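Local coordinates for Serine/threonine-protein kinase Tel1 (Chaetomium thermophilum, PDB 6SKY) that probably acts as a serine/threonine protein kinase that senses DNA damage and activates checkpoint signalling by phosphorylating [ST]-Q sites, at residues A[1428-1438]-A[1454-1465]. Residues are numbered along the deposited sequence; the frame is centred on the assembly and turned at random.
Sequences GYPLEMLLHSL and ITQYLIKRGDEY
Tyr-1465 OH donates a hydrogen bond to Glu-1432 OE2 at 2.6 Å, meeting the oxygen from its anti side, 34° out of the carboxylate plane. OE2 sits at the rim of the phenol ring, in its plane, although carboxylate and ring are not coplanar. With CG anti to the backbone N (chi1 174°), the tyrosine reaches across to the start of helix 1429-1441. There Gly-1428 lays its CA over one face of the ring as a CH-pi contact, 4.1 Å from the centroid. A leucine in place of Tyr-1465 would probably leave the Glu-1432 carboxylate without this donor and Gly-1428 without an aromatic face to rest on. Leu-1431 CD2 also touches the ring, 3.6 Å from Tyr-1465 CD2, and packs beside Gly-1462, at the break between two helices, where the lack of a side chain lets this methyl approach the backbone. Helices 1429-1438 and 1454-1461 make an antiparallel helical hairpin of the alpha solenoid, their axes approaching to 10.3 Å at 151°. Leu-1458 is its knob, set into a hole of Leu-1431, Leu-1434, Leu-1435 and Leu-1438: its CD1 touches Leu-1434 CB and Leu-1438 CD1, while its CB meets the methyls of Leu-1431 and Leu-1435, an aliphatic lining suited to an aliphatic knob. That CB lies 3.8 Å from Leu-1435 CD2, and Phe-1472 and Tyr-1476 of helix 1470-1487 also pack on Leu-1435. At the far end, Leu-1438 CD1 meets the beta-branch methyl of Ile-1454, CG2, at 3.6 Å.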
# COMPACT_ATOMS: atom_id res chain seq x y z
N GLY A 1428 77.96 -6.98 -12.48
CA GLY A 1428 77.13 -6.58 -11.37
C GLY A 1428 76.26 -5.38 -11.68
O GLY A 1428 75.58 -5.35 -12.69
N TYR A 1429 76.28 -4.39 -10.80
CA TYR A 1429 75.56 -3.15 -11.06
C TYR A 1429 76.28 -2.23 -12.05
O TYR A 1429 75.60 -1.51 -12.79
CB TYR A 1429 75.28 -2.39 -9.76
CG TYR A 1429 74.64 -1.05 -9.99
CD1 TYR A 1429 73.32 -0.95 -10.40
CD2 TYR A 1429 75.35 0.13 -9.81
CE1 TYR A 1429 72.74 0.27 -10.63
CE2 TYR A 1429 74.77 1.35 -10.03
CZ TYR A 1429 73.46 1.42 -10.44
OH TYR A 1429 72.89 2.64 -10.67
N PRO A 1430 77.62 -2.18 -12.09
CA PRO A 1430 78.26 -1.35 -13.13
C PRO A 1430 77.86 -1.73 -14.54
O PRO A 1430 77.71 -0.85 -15.39
CB PRO A 1430 79.75 -1.59 -12.88
CG PRO A 1430 79.84 -1.87 -11.46
CD PRO A 1430 78.62 -2.65 -11.11
N LEU A 1431 77.66 -3.02 -14.79
CA LEU A 1431 77.18 -3.46 -16.10
C LEU A 1431 75.83 -2.84 -16.42
O LEU A 1431 75.64 -2.27 -17.50
CB LEU A 1431 77.09 -4.98 -16.12
CG LEU A 1431 76.56 -5.64 -17.39
CD1 LEU A 1431 77.45 -5.28 -18.55
CD2 LEU A 1431 76.50 -7.14 -17.21
N GLU A 1432 74.89 -2.94 -15.49
CA GLU A 1432 73.55 -2.40 -15.70
C GLU A 1432 73.60 -0.89 -15.90
O GLU A 1432 72.93 -0.36 -16.79
CB GLU A 1432 72.66 -2.74 -14.51
CG GLU A 1432 72.62 -4.20 -14.17
CD GLU A 1432 71.88 -4.47 -12.88
OE1 GLU A 1432 71.43 -3.50 -12.23
OE2 GLU A 1432 71.73 -5.65 -12.51
N MET A 1433 74.39 -0.20 -15.08
CA MET A 1433 74.49 1.25 -15.21
C MET A 1433 75.05 1.64 -16.57
O MET A 1433 74.53 2.54 -17.23
CB MET A 1433 75.37 1.81 -14.10
CG MET A 1433 75.73 3.25 -14.31
SD MET A 1433 77.46 3.60 -13.99
CE MET A 1433 77.57 5.26 -14.64
N LEU A 1434 76.11 0.95 -17.01
CA LEU A 1434 76.75 1.30 -18.28
C LEU A 1434 75.81 1.04 -19.45
O LEU A 1434 75.69 1.88 -20.35
CB LEU A 1434 78.04 0.52 -18.44
CG LEU A 1434 79.24 1.06 -17.67
CD1 LEU A 1434 80.41 0.11 -17.75
CD2 LEU A 1434 79.62 2.42 -18.21
N LEU A 1435 75.15 -0.11 -19.46
CA LEU A 1435 74.20 -0.40 -20.53
C LEU A 1435 73.10 0.65 -20.57
O LEU A 1435 72.83 1.25 -21.62
CB LEU A 1435 73.61 -1.79 -20.34
CG LEU A 1435 74.56 -2.97 -20.53
CD1 LEU A 1435 73.86 -4.27 -20.22
CD2 LEU A 1435 75.08 -2.98 -21.94
N HIS A 1436 72.45 0.88 -19.42
CA HIS A 1436 71.33 1.81 -19.36
C HIS A 1436 71.75 3.24 -19.67
O HIS A 1436 70.90 4.04 -20.08
CB HIS A 1436 70.69 1.72 -17.98
CG HIS A 1436 69.50 2.62 -17.80
ND1 HIS A 1436 69.61 3.90 -17.31
CD2 HIS A 1436 68.19 2.41 -18.02
CE1 HIS A 1436 68.41 4.45 -17.25
NE2 HIS A 1436 67.53 3.57 -17.68
N SER A 1437 73.02 3.58 -19.51
CA SER A 1437 73.47 4.93 -19.83
C SER A 1437 73.87 5.08 -21.29
O SER A 1437 73.64 6.14 -21.88
CB SER A 1437 74.64 5.32 -18.93
OG SER A 1437 74.31 5.10 -17.57
N LEU A 1438 74.49 4.05 -21.88
CA LEU A 1438 74.84 4.12 -23.29
C LEU A 1438 73.62 4.01 -24.19
O LEU A 1438 73.69 4.41 -25.36
CB LEU A 1438 75.82 3.00 -23.64
CG LEU A 1438 77.18 3.09 -22.97
CD1 LEU A 1438 77.94 1.80 -23.16
CD2 LEU A 1438 77.95 4.26 -23.53
N ILE A 1454 80.56 -0.52 -27.82
CA ILE A 1454 80.67 -0.77 -26.39
C ILE A 1454 79.51 -1.64 -25.91
O ILE A 1454 79.69 -2.52 -25.05
CB ILE A 1454 80.74 0.55 -25.60
CG1 ILE A 1454 81.84 1.45 -26.16
CG2 ILE A 1454 81.05 0.27 -24.16
CD1 ILE A 1454 81.89 2.79 -25.49
N THR A 1455 78.32 -1.43 -26.46
CA THR A 1455 77.16 -2.21 -26.05
C THR A 1455 77.30 -3.66 -26.48
O THR A 1455 76.99 -4.57 -25.70
CB THR A 1455 75.89 -1.60 -26.64
OG1 THR A 1455 75.87 -0.20 -26.38
CG2 THR A 1455 74.68 -2.24 -26.03
N GLN A 1456 77.73 -3.89 -27.72
CA GLN A 1456 78.01 -5.25 -28.16
C GLN A 1456 79.00 -5.92 -27.24
O GLN A 1456 78.80 -7.06 -26.80
CB GLN A 1456 78.54 -5.25 -29.59
CG GLN A 1456 77.55 -4.89 -30.66
CD GLN A 1456 77.90 -5.53 -31.98
OE1 GLN A 1456 78.41 -6.64 -32.03
NE2 GLN A 1456 77.61 -4.82 -33.07
N TYR A 1457 80.10 -5.23 -26.92
CA TYR A 1457 81.13 -5.83 -26.09
C TYR A 1457 80.59 -6.18 -24.71
O TYR A 1457 80.85 -7.27 -24.20
CB TYR A 1457 82.33 -4.90 -25.96
CG TYR A 1457 83.38 -5.43 -25.01
CD1 TYR A 1457 84.27 -6.40 -25.40
CD2 TYR A 1457 83.46 -4.95 -23.71
CE1 TYR A 1457 85.22 -6.90 -24.53
CE2 TYR A 1457 84.40 -5.44 -22.83
CZ TYR A 1457 85.28 -6.41 -23.25
OH TYR A 1457 86.22 -6.89 -22.37
N LEU A 1458 79.83 -5.26 -24.10
CA LEU A 1458 79.33 -5.49 -22.76
C LEU A 1458 78.32 -6.64 -22.73
O LEU A 1458 78.40 -7.51 -21.86
CB LEU A 1458 78.70 -4.22 -22.20
CG LEU A 1458 79.70 -3.11 -21.88
CD1 LEU A 1458 78.98 -1.82 -21.58
CD2 LEU A 1458 80.56 -3.53 -20.71
N ILE A 1459 77.38 -6.66 -23.67
CA ILE A 1459 76.40 -7.74 -23.69
C ILE A 1459 77.09 -9.07 -23.94
O ILE A 1459 76.72 -10.10 -23.37
CB ILE A 1459 75.30 -7.47 -24.73
CG1 ILE A 1459 74.62 -6.14 -24.46
CG2 ILE A 1459 74.27 -8.58 -24.70
CD1 ILE A 1459 73.57 -5.80 -25.48
N LYS A 1460 78.13 -9.07 -24.79
CA LYS A 1460 78.81 -10.31 -25.11
C LYS A 1460 79.63 -10.82 -23.92
O LYS A 1460 79.63 -12.02 -23.64
CB LYS A 1460 79.71 -10.09 -26.32
CG LYS A 1460 79.89 -11.31 -27.20
CD LYS A 1460 80.48 -10.92 -28.54
CE LYS A 1460 80.44 -12.07 -29.52
NZ LYS A 1460 80.97 -11.68 -30.85
N ARG A 1461 80.30 -9.92 -23.21
CA ARG A 1461 81.18 -10.34 -22.12
C ARG A 1461 80.42 -10.63 -20.83
O ARG A 1461 80.83 -11.51 -20.07
CB ARG A 1461 82.23 -9.26 -21.86
CG ARG A 1461 83.51 -9.43 -22.66
CD ARG A 1461 84.29 -10.67 -22.23
NE ARG A 1461 85.73 -10.46 -22.30
CZ ARG A 1461 86.51 -10.94 -23.27
NH1 ARG A 1461 87.82 -10.69 -23.25
NH2 ARG A 1461 86.00 -11.68 -24.24
N GLY A 1462 79.32 -9.92 -20.56
CA GLY A 1462 78.60 -10.13 -19.33
C GLY A 1462 77.50 -11.16 -19.44
O GLY A 1462 76.51 -11.11 -18.71
N ASP A 1463 77.66 -12.10 -20.37
CA ASP A 1463 76.67 -13.16 -20.54
C ASP A 1463 76.48 -13.96 -19.27
O ASP A 1463 75.35 -14.33 -18.93
CB ASP A 1463 77.08 -14.08 -21.69
CG ASP A 1463 76.51 -13.64 -23.01
OD1 ASP A 1463 75.73 -12.67 -23.02
OD2 ASP A 1463 76.85 -14.25 -24.05
N GLU A 1464 77.56 -14.24 -18.55
CA GLU A 1464 77.45 -15.04 -17.34
C GLU A 1464 76.61 -14.35 -16.28
O GLU A 1464 75.99 -15.02 -15.44
CB GLU A 1464 78.83 -15.37 -16.79
CG GLU A 1464 79.63 -16.31 -17.67
CD GLU A 1464 80.99 -16.65 -17.09
OE1 GLU A 1464 81.41 -15.98 -16.12
OE2 GLU A 1464 81.63 -17.60 -17.60
N TYR A 1465 76.57 -13.02 -16.29
CA TYR A 1465 75.75 -12.29 -15.33
C TYR A 1465 74.32 -12.13 -15.82
O TYR A 1465 73.37 -12.38 -15.07
CB TYR A 1465 76.37 -10.92 -15.04
CG TYR A 1465 75.50 -10.06 -14.17
CD1 TYR A 1465 75.42 -10.28 -12.81
CD2 TYR A 1465 74.75 -9.03 -14.71
CE1 TYR A 1465 74.62 -9.50 -12.01
CE2 TYR A 1465 73.94 -8.25 -13.92
CZ TYR A 1465 73.88 -8.49 -12.57
OH TYR A 1465 73.09 -7.71 -11.77